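Side-chain contacts in glycerol-3-phosphate dehydrogenase [NAD(P)+] (Coxiella burnetii, PDB 3K96), which probably catalyses the NAD(P)H-dependent reduction of dihydroxyacetone phosphate to sn-glycerol 3-phosphate, a precursor for phospholipid synthesis: residues Ala111-Ile116 with Leu136-Arg141; Trp40-Ala45 with Gly72-Tyr77; Asn310-His315 with Ile334-Leu339. All blocks are in the same frame, centred on the assembly; numbering follows the deposited sequence.

Contact 1: Ala111-Ile116 with Leu136-Arg141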
loop_
_atom_site.group_PDB
_atom_site.type_symbol
_atom_site.label_atom_id
_atom_site.label_comp_id
_atom_site.label_asym_id
_atom_site.label_seq_id
_atom_site.Cartn_x
_atom_site.Cartn_y
_atom_site.Cartn_z
ATOM N N ALA A 111 24.507 -12.879 -3.700
ATOM C CA ALA A 111 25.700 -12.938 -4.561
ATOM C C ALA A 111 26.496 -11.620 -4.565
ATOM O O ALA A 111 27.564 -11.527 -5.177
ATOM C CB ALA A 111 25.300 -13.298 -5.981
ATOM N N PHE A 112 26.002 -10.611 -3.863
ATOM C CA PHE A 112 26.639 -9.293 -3.867
ATOM C C PHE A 112 28.071 -9.366 -3.366
ATOM O O PHE A 112 29.004 -8.868 -4.035
ATOM C CB PHE A 112 25.802 -8.320 -3.022
ATOM C CG PHE A 112 26.115 -6.872 -3.266
ATOM C CD1 PHE A 112 25.490 -6.186 -4.293
ATOM C CD2 PHE A 112 27.016 -6.192 -2.452
ATOM C CE1 PHE A 112 25.744 -4.851 -4.524
ATOM C CE2 PHE A 112 27.284 -4.859 -2.679
ATOM C CZ PHE A 112 26.641 -4.179 -3.720
ATOM N N HIS A 113 28.260 -9.967 -2.195
ATOM C CA HIS A 113 29.603 -10.120 -1.638
ATOM C C HIS A 113 30.580 -10.715 -2.666
ATOM O O HIS A 113 31.657 -10.168 -2.904
ATOM C CB HIS A 113 29.569 -11.009 -0.404
ATOM C CG HIS A 113 30.922 -11.322 0.151
ATOM N ND1 HIS A 113 31.607 -12.474 -0.166
ATOM C CD2 HIS A 113 31.722 -10.627 0.994
ATOM C CE1 HIS A 113 32.770 -12.482 0.467
ATOM N NE2 HIS A 113 32.865 -11.369 1.172
ATOM N N GLU A 114 30.190 -11.837 -3.265
ATOM C CA GLU A 114 31.029 -12.517 -4.250
ATOM C C GLU A 114 31.463 -11.603 -5.395
ATOM O O GLU A 114 32.634 -11.594 -5.791
ATOM C CB GLU A 114 30.320 -13.751 -4.828
ATOM C CG GLU A 114 30.257 -14.996 -3.907
ATOM C CD GLU A 114 29.243 -14.904 -2.770
ATOM O OE1 GLU A 114 28.377 -13.989 -2.755
ATOM O OE2 GLU A 114 29.308 -15.786 -1.891
ATOM N N VAL A 115 30.515 -10.842 -5.925
ATOM C CA VAL A 115 30.774 -9.942 -7.035
ATOM C C VAL A 115 31.731 -8.818 -6.591
ATOM O O VAL A 115 32.691 -8.509 -7.291
ATOM C CB VAL A 115 29.489 -9.327 -7.600
ATOM C CG1 VAL A 115 29.832 -8.383 -8.738
ATOM C CG2 VAL A 115 28.559 -10.429 -8.077
ATOM N N ILE A 116 31.473 -8.214 -5.432
ATOM C CA ILE A 116 32.347 -7.156 -4.929
ATOM C C ILE A 116 33.780 -7.693 -4.753
ATOM O O ILE A 116 34.734 -7.051 -5.147
ATOM C CB ILE A 116 31.818 -6.579 -3.613
ATOM C CG1 ILE A 116 30.545 -5.733 -3.871
ATOM C CG2 ILE A 116 32.866 -5.704 -2.927
ATOM C CD1 ILE A 116 30.733 -4.558 -4.867
ATOM N N LEU A 136 20.399 -7.261 2.516
ATOM C CA LEU A 136 21.690 -7.204 3.161
ATOM C C LEU A 136 22.621 -8.251 2.554
ATOM O O LEU A 136 22.166 -9.280 2.061
ATOM C CB LEU A 136 21.532 -7.457 4.652
ATOM C CG LEU A 136 20.713 -6.427 5.406
ATOM C CD1 LEU A 136 20.525 -6.874 6.882
ATOM C CD2 LEU A 136 21.397 -5.043 5.318
ATOM N N ALA A 137 23.916 -7.990 2.570
ATOM C CA ALA A 137 24.881 -8.952 2.043
ATOM C C ALA A 137 25.331 -9.891 3.150
ATOM O O ALA A 137 24.983 -9.722 4.319
ATOM C CB ALA A 137 26.120 -8.227 1.429
ATOM N N LYS A 138 26.118 -10.882 2.763
ATOM C CA LYS A 138 26.693 -11.864 3.682
ATOM C C LYS A 138 27.217 -11.182 4.948
ATOM O O LYS A 138 27.957 -10.208 4.870
ATOM C CB LYS A 138 27.827 -12.596 2.965
ATOM C CG LYS A 138 28.532 -13.702 3.770
ATOM C CD LYS A 138 29.577 -14.426 2.884
ATOM C CE LYS A 138 30.308 -15.528 3.652
ATOM N NZ LYS A 138 29.357 -16.520 4.241
ATOM N N GLY A 139 26.814 -11.691 6.113
ATOM C CA GLY A 139 27.217 -11.104 7.387
ATOM C C GLY A 139 26.282 -9.986 7.850
ATOM O O GLY A 139 26.620 -9.203 8.751
ATOM N N SER A 140 25.092 -9.930 7.259
ATOM C CA SER A 140 24.139 -8.888 7.578
ATOM C C SER A 140 24.737 -7.512 7.309
ATOM O O SER A 140 24.540 -6.588 8.091
ATOM C CB SER A 140 23.698 -8.992 9.040
ATOM O OG SER A 140 23.119 -10.255 9.264
ATOM N N ARG A 141 25.433 -7.364 6.182
ATOM C CA ARG A 141 26.072 -6.094 5.857
ATOM C C ARG A 141 25.266 -5.236 4.894
ATOM O O ARG A 141 24.711 -5.730 3.924
ATOM C CB ARG A 141 27.473 -6.351 5.263
ATOM C CG ARG A 141 28.393 -7.108 6.218
ATOM C CD ARG A 141 29.720 -7.491 5.550
ATOM N NE ARG A 141 30.570 -6.341 5.241
ATOM C CZ ARG A 141 31.688 -6.420 4.520
ATOM N NH1 ARG A 141 32.095 -7.592 4.039
ATOM N NH2 ARG A 141 32.417 -5.338 4.296
HETATM O O HOH W 1 26.324 -11.334 -0.331
#
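His113 and Lys138 meet along the first carbons of their side chains, with His113 CB 4.1 Å from Lys138 CB. The contact joins helix 109-119 of the Rossmann-type nucleotide-binding domain to the loop between strand 128-131 and helix 143-151. That loop makes a tight turn with a G1 beta bulge, with Ser140 and Arg141 paired against the single residue Ala137. Lys138 sends CG anti to its backbone N (chi1 -178°) and stays extended as far as CE. This lays its CD over one face of the His113 ring, near the rim. The last torsion bends NZ off. His113 is modelled in two conformers, so the overlap with its ring is less certain than the contact at CB. Deeper in, Phe112 CB lies 4.5 Å from Ala137 CB, a loose apolar touch between buried side chains.

No direct hydrogen bond crosses the gap. A water takes that place. It accepts from His113 N at 3.0 Å and from Lys138 N at 3.1 Å, so two main-chain N-H groups share one oxygen.

Arg141 reaches back beside the edge of the His113 ring with NH1, but it is anchored elsewhere. Its NE pairs with Glu145 and its NH2 with Glu150, both on helix 143-151, and these salt bridges fix the guanidinium. The same helix packs on Phe112 through Leu143 and Val147, while Ile105 of strand 102-105 also touches Phe112. The Phe112 side chain lies about 8 Å from that of Glu306, a predicted NADPH-binding residue. The turn itself is held by two main-chain bonds between its ends: Ala137 N to Arg141 O at 2.8 Å, and Arg141 N to Ala137 O at 3.0 Å.

Contact 2: Trp40-Ala45 with Gly72-Tyr77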
loop_
_atom_site.group_PDB
_atom_site.type_symbol
_atom_site.label_atom_id
_atom_site.label_comp_id
_atom_site.label_asym_id
_atom_site.label_seq_id
_atom_site.Cartn_x
_atom_site.Cartn_y
_atom_site.Cartn_z
ATOM N N TRP A 40 15.658 -7.744 -13.811
ATOM C CA TRP A 40 15.824 -6.341 -13.492
ATOM C C TRP A 40 17.090 -5.762 -14.129
ATOM O O TRP A 40 17.033 -4.705 -14.752
ATOM C CB TRP A 40 15.749 -6.127 -11.972
ATOM C CG TRP A 40 15.794 -4.679 -11.499
ATOM C CD1 TRP A 40 16.496 -4.199 -10.421
ATOM C CD2 TRP A 40 15.147 -3.535 -12.088
ATOM N NE1 TRP A 40 16.320 -2.843 -10.300
ATOM C CE2 TRP A 40 15.490 -2.409 -11.303
ATOM C CE3 TRP A 40 14.292 -3.354 -13.175
ATOM C CZ2 TRP A 40 15.019 -1.134 -11.581
ATOM C CZ3 TRP A 40 13.842 -2.082 -13.457
ATOM C CH2 TRP A 40 14.205 -0.988 -12.670
ATOM N N GLY A 41 18.219 -6.437 -13.981
ATOM C CA GLY A 41 19.467 -5.945 -14.622
ATOM C C GLY A 41 19.318 -5.735 -16.111
ATOM O O GLY A 41 19.769 -4.727 -16.669
ATOM N N THR A 42 18.638 -6.680 -16.761
ATOM C CA THR A 42 18.435 -6.625 -18.195
ATOM C C THR A 42 17.471 -5.497 -18.578
ATOM O O THR A 42 17.671 -4.832 -19.591
ATOM C CB THR A 42 17.909 -7.962 -18.739
ATOM O OG1 THR A 42 18.799 -9.023 -18.371
ATOM C CG2 THR A 42 17.778 -7.917 -20.260
ATOM N N ALA A 43 16.424 -5.291 -17.774
ATOM C CA ALA A 43 15.457 -4.224 -18.028
ATOM C C ALA A 43 16.153 -2.853 -17.936
ATOM O O ALA A 43 15.920 -1.975 -18.748
ATOM C CB ALA A 43 14.274 -4.304 -17.026
ATOM N N LEU A 44 16.984 -2.675 -16.927
ATOM C CA LEU A 44 17.751 -1.425 -16.783
ATOM C C LEU A 44 18.676 -1.241 -18.002
ATOM O O LEU A 44 18.849 -0.123 -18.516
ATOM C CB LEU A 44 18.560 -1.443 -15.488
ATOM C CG LEU A 44 17.771 -1.140 -14.216
ATOM C CD1 LEU A 44 18.520 -1.625 -12.977
ATOM C CD2 LEU A 44 17.418 0.350 -14.158
ATOM N N ALA A 45 19.257 -2.338 -18.464
ATOM C CA ALA A 45 20.152 -2.289 -19.626
ATOM C C ALA A 45 19.393 -1.839 -20.860
ATOM O O ALA A 45 19.940 -1.109 -21.701
ATOM C CB ALA A 45 20.832 -3.661 -19.853
ATOM N N GLY A 72 20.554 -12.422 -29.125
ATOM C CA GLY A 72 20.232 -11.006 -29.116
ATOM C C GLY A 72 19.027 -10.722 -28.237
ATOM O O GLY A 72 18.265 -9.797 -28.490
ATOM N N VAL A 73 18.865 -11.528 -27.197
ATOM C CA VAL A 73 17.770 -11.360 -26.264
ATOM C C VAL A 73 18.138 -12.156 -25.022
ATOM O O VAL A 73 19.062 -12.976 -25.049
ATOM C CB VAL A 73 16.417 -11.840 -26.887
ATOM C CG1 VAL A 73 16.457 -13.342 -27.186
ATOM C CG2 VAL A 73 15.203 -11.467 -25.987
ATOM N N ASN A 74 17.449 -11.893 -23.917
ATOM C CA ASN A 74 17.708 -12.636 -22.703
ATOM C C ASN A 74 16.541 -13.548 -22.503
ATOM O O ASN A 74 15.597 -13.193 -21.805
ATOM C CB ASN A 74 17.854 -11.709 -21.507
ATOM C CG ASN A 74 18.279 -12.440 -20.255
ATOM O OD1 ASN A 74 18.238 -13.681 -20.179
ATOM N ND2 ASN A 74 18.704 -11.675 -19.259
ATOM N N ASN A 75 16.598 -14.720 -23.129
ATOM C CA ASN A 75 15.514 -15.671 -23.011
ATOM C C ASN A 75 15.341 -16.265 -21.633
ATOM O O ASN A 75 14.224 -16.527 -21.229
ATOM C CB ASN A 75 15.613 -16.769 -24.075
ATOM C CG ASN A 75 14.977 -16.354 -25.386
ATOM O OD1 ASN A 75 13.993 -15.615 -25.397
ATOM N ND2 ASN A 75 15.521 -16.833 -26.496
ATOM N N ARG A 76 16.413 -16.461 -20.890
ATOM C CA ARG A 76 16.240 -17.017 -19.560
ATOM C C ARG A 76 15.466 -16.144 -18.623
ATOM O O ARG A 76 14.715 -16.664 -17.822
ATOM C CB ARG A 76 17.562 -17.248 -18.850
ATOM C CG ARG A 76 18.377 -18.335 -19.396
ATOM C CD ARG A 76 19.551 -18.624 -18.498
ATOM N NE ARG A 76 20.410 -19.585 -19.159
ATOM C CZ ARG A 76 21.505 -20.102 -18.626
ATOM N NH1 ARG A 76 21.896 -19.756 -17.401
ATOM N NH2 ARG A 76 22.208 -20.975 -19.326
ATOM N N TYR A 77 15.667 -14.826 -18.694
ATOM C CA TYR A 77 15.067 -13.931 -17.702
ATOM C C TYR A 77 14.199 -12.788 -18.208
ATOM O O TYR A 77 13.473 -12.210 -17.429
ATOM C CB TYR A 77 16.171 -13.384 -16.757
ATOM C CG TYR A 77 16.922 -14.473 -16.015
ATOM C CD1 TYR A 77 16.302 -15.212 -15.027
ATOM C CD2 TYR A 77 18.248 -14.757 -16.300
ATOM C CE1 TYR A 77 16.971 -16.225 -14.360
ATOM C CE2 TYR A 77 18.933 -15.762 -15.629
ATOM C CZ TYR A 77 18.286 -16.493 -14.664
ATOM O OH TYR A 77 18.942 -17.501 -13.982
#
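Thr42 and Asn74 form the tight part of this contact. Asn74 ND2 donates to Thr42 OG1 at 2.8 Å, with an N-H...O angle of 143°. The hydroxyl lies almost in the amide plane. Asn74 CG is anti to the backbone N (chi1 -174°), which extends the amide toward the helix. Beside the polar pair, Thr42 CG2 packs on Asn74 CB at 4.0 Å.

Both polar groups are buried and have further partners. Thr42 OG1 also bonds to Gly38 O, and Asn74 ND2 to Ala37 O. These carbonyls belong to the turn before helix 39-49, in a sequence consistent with the GxGxxG motif of a Rossmann fold, whose third glycine is Gly41. The turn runs into Ser39 and Trp40, which are predicted to bind NADPH, and Ser39 OG donates to Tyr77 O. The amide of Asn74 thus ties the loop after helix 62-71 to that turn. Its OD1 accepts from His64 NE2 and from Tyr77 N, the latter at 3.2 Å in an Asx motif. The Tyr77 donor stands above the carbonyl plane.

The other side is looser. Val73 starts away from the helix. Tyr77 starts toward it, but its ring swings off and its OH bonds to Glu61.

Contact 3: Asn310-His315 with Ile334-Leu339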
loop_
_atom_site.group_PDB
_atom_site.type_symbol
_atom_site.label_atom_id
_atom_site.label_comp_id
_atom_site.label_asym_id
_atom_site.label_seq_id
_atom_site.Cartn_x
_atom_site.Cartn_y
_atom_site.Cartn_z
ATOM N N ASN A 310 17.019 -12.834 2.688
ATOM C CA ASN A 310 16.758 -11.535 3.303
ATOM C C ASN A 310 16.290 -11.709 4.757
ATOM O O ASN A 310 16.708 -10.968 5.626
ATOM C CB ASN A 310 15.637 -10.738 2.613
ATOM C CG ASN A 310 15.955 -10.277 1.190
ATOM O OD1 ASN A 310 15.022 -9.909 0.462
ATOM N ND2 ASN A 310 17.228 -10.282 0.786
ATOM N N THR A 311 15.368 -12.651 4.992
ATOM C CA THR A 311 14.810 -12.870 6.322
ATOM C C THR A 311 15.926 -13.227 7.288
ATOM O O THR A 311 16.041 -12.660 8.383
ATOM C CB THR A 311 13.744 -14.011 6.342
ATOM O OG1 THR A 311 12.680 -13.708 5.446
ATOM C CG2 THR A 311 13.148 -14.201 7.734
ATOM N N ASP A 312 16.773 -14.146 6.870
ATOM C CA ASP A 312 17.872 -14.584 7.733
ATOM C C ASP A 312 18.845 -13.468 8.048
ATOM O O ASP A 312 19.269 -13.330 9.195
ATOM C CB ASP A 312 18.602 -15.770 7.093
ATOM C CG ASP A 312 17.729 -17.008 7.024
ATOM O OD1 ASP A 312 16.688 -17.036 7.747
ATOM O OD2 ASP A 312 18.076 -17.944 6.254
ATOM N N GLN A 313 19.175 -12.638 7.052
ATOM C CA GLN A 313 20.159 -11.561 7.285
ATOM C C GLN A 313 19.596 -10.459 8.173
ATOM O O GLN A 313 20.272 -9.983 9.089
ATOM C CB GLN A 313 20.667 -10.960 5.969
ATOM C CG GLN A 313 21.387 -11.942 5.065
ATOM C CD GLN A 313 22.632 -12.517 5.698
ATOM O OE1 GLN A 313 23.432 -11.808 6.305
ATOM N NE2 GLN A 313 22.804 -13.810 5.553
ATOM N N VAL A 314 18.351 -10.074 7.920
ATOM C CA VAL A 314 17.724 -9.029 8.693
ATOM C C VAL A 314 17.449 -9.505 10.105
ATOM O O VAL A 314 17.640 -8.747 11.061
ATOM C CB VAL A 314 16.443 -8.497 8.011
ATOM C CG1 VAL A 314 15.674 -7.577 8.937
ATOM C CG2 VAL A 314 16.815 -7.787 6.722
ATOM N N HIS A 315 17.039 -10.757 10.249
ATOM C CA HIS A 315 16.780 -11.320 11.588
ATOM C C HIS A 315 18.063 -11.239 12.416
ATOM O O HIS A 315 18.033 -10.801 13.560
ATOM C CB HIS A 315 16.301 -12.763 11.505
ATOM C CG HIS A 315 15.979 -13.373 12.840
ATOM N ND1 HIS A 315 16.811 -14.273 13.471
ATOM C CD2 HIS A 315 14.917 -13.211 13.657
ATOM C CE1 HIS A 315 16.271 -14.641 14.621
ATOM N NE2 HIS A 315 15.121 -14.005 14.759
ATOM N N ILE A 334 8.753 -19.518 11.022
ATOM C CA ILE A 334 8.067 -20.369 10.078
ATOM C C ILE A 334 9.087 -21.164 9.271
ATOM O O ILE A 334 8.917 -22.355 9.020
ATOM C CB ILE A 334 7.155 -19.528 9.166
ATOM C CG1 ILE A 334 5.953 -19.040 9.973
ATOM C CG2 ILE A 334 6.664 -20.338 7.978
ATOM C CD1 ILE A 334 5.074 -18.045 9.250
ATOM N N LEU A 335 10.176 -20.506 8.892
ATOM C CA LEU A 335 11.206 -21.151 8.077
ATOM C C LEU A 335 12.116 -22.103 8.835
ATOM O O LEU A 335 12.471 -23.172 8.331
ATOM C CB LEU A 335 12.120 -20.075 7.446
ATOM C CG LEU A 335 11.541 -19.066 6.457
ATOM C CD1 LEU A 335 12.623 -18.104 5.930
ATOM C CD2 LEU A 335 10.894 -19.784 5.299
ATOM N N HIS A 336 12.505 -21.718 10.046
ATOM C CA HIS A 336 13.499 -22.485 10.786
ATOM C C HIS A 336 13.033 -23.177 12.064
ATOM O O HIS A 336 13.756 -24.004 12.588
ATOM C CB HIS A 336 14.691 -21.568 11.115
ATOM C CG HIS A 336 15.262 -20.867 9.919
ATOM N ND1 HIS A 336 16.003 -21.520 8.960
ATOM C CD2 HIS A 336 15.213 -19.566 9.534
ATOM C CE1 HIS A 336 16.372 -20.657 8.024
ATOM N NE2 HIS A 336 15.900 -19.464 8.347
ATOM N N GLU A 337 11.832 -22.889 12.553
ATOM C CA GLU A 337 11.370 -23.514 13.810
ATOM C C GLU A 337 10.083 -24.297 13.630
ATOM O O GLU A 337 9.394 -24.603 14.598
ATOM C CB GLU A 337 11.200 -22.459 14.891
ATOM C CG GLU A 337 12.492 -21.698 15.164
ATOM C CD GLU A 337 12.352 -20.677 16.265
ATOM O OE1 GLU A 337 11.326 -20.678 16.997
ATOM O OE2 GLU A 337 13.275 -19.863 16.392
ATOM N N ASP A 338 9.761 -24.589 12.378
ATOM C CA ASP A 338 8.592 -25.379 12.015
ATOM C C ASP A 338 7.265 -24.767 12.503
ATOM O O ASP A 338 6.288 -25.484 12.662
ATOM C CB ASP A 338 8.760 -26.797 12.573
ATOM C CG ASP A 338 7.848 -27.804 11.914
ATOM O OD1 ASP A 338 7.643 -27.721 10.680
ATOM O OD2 ASP A 338 7.360 -28.712 12.643
ATOM N N LEU A 339 7.233 -23.448 12.729
ATOM C CA LEU A 339 6.010 -22.788 13.165
ATOM C C LEU A 339 4.893 -22.912 12.128
ATOM O O LEU A 339 5.086 -22.605 10.946
ATOM C CB LEU A 339 6.270 -21.316 13.445
ATOM C CG LEU A 339 5.095 -20.503 13.996
ATOM C CD1 LEU A 339 4.612 -21.083 15.331
ATOM C CD2 LEU A 339 5.468 -19.011 14.154
#
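In the helical C-terminal domain, a histidine-carboxylate hydrogen bond links Asp312 of helix 307-320 to His336 of helix 326-336. His336 NE2 donates to Asp312 OD1 at 2.6 Å, with an N-H...O angle of 147°. The two side chains come from opposite directions. The imidazole meets OD1 on its syn side, somewhat out of the carboxylate plane. OD1 approaches at the ring edge, tilted 18° from the ring plane. The two planes are clearly inclined to each other, so the groups are neither coplanar nor stacked. His336 CG sits beside its own backbone N and anti to its carbonyl carbon (chi1 -53°), which turns NE2 toward helix 307-320. Leu335 CB rests over one face of the ring, 3.8 Å above its plane and toward the rim. The ring of His332, one turn earlier in the same helix, meets that of His336, and the His332 side chain also touches Asp312. The carboxylate would probably favour the protonated, positively charged form of His336.

A buried apolar touch lies beside this exposed histidine. Thr311 CB is 4.3 Å from Leu335 CD1. The two contacts come from successive residues on each helix, Thr311 and Asp312 against Leu335 and His336. Thr311 OG1 is hydrogen-bonded back to Gly307 O within its own helix. Ile218 of helix 206-228 also packs on Thr311. On helix 326-336, the carbonyl Leu335 O accepts from Lys294 NZ.

Contact 2 comes first along the chain. It closes a loop from helix 39-49 through strand 55-58 and helix 62-71. Contact 1 follows, joining helix 109-119 to the turn beyond strand 128-131. Both lie in the N-terminal nucleotide-binding domain, with nearest atoms about 11 Å apart. Contact 3 comes last and closes a short helical loop in the C-terminal domain. The three loops are in series; none nests in or crosses another. Contacts 1 and 3 touch: Gln313 OE1 lies 2.7 Å from Ser140 N, a probable hydrogen bond that ties the two domains. Contacts 2 and 3 lie on opposite sides of the chain's centre.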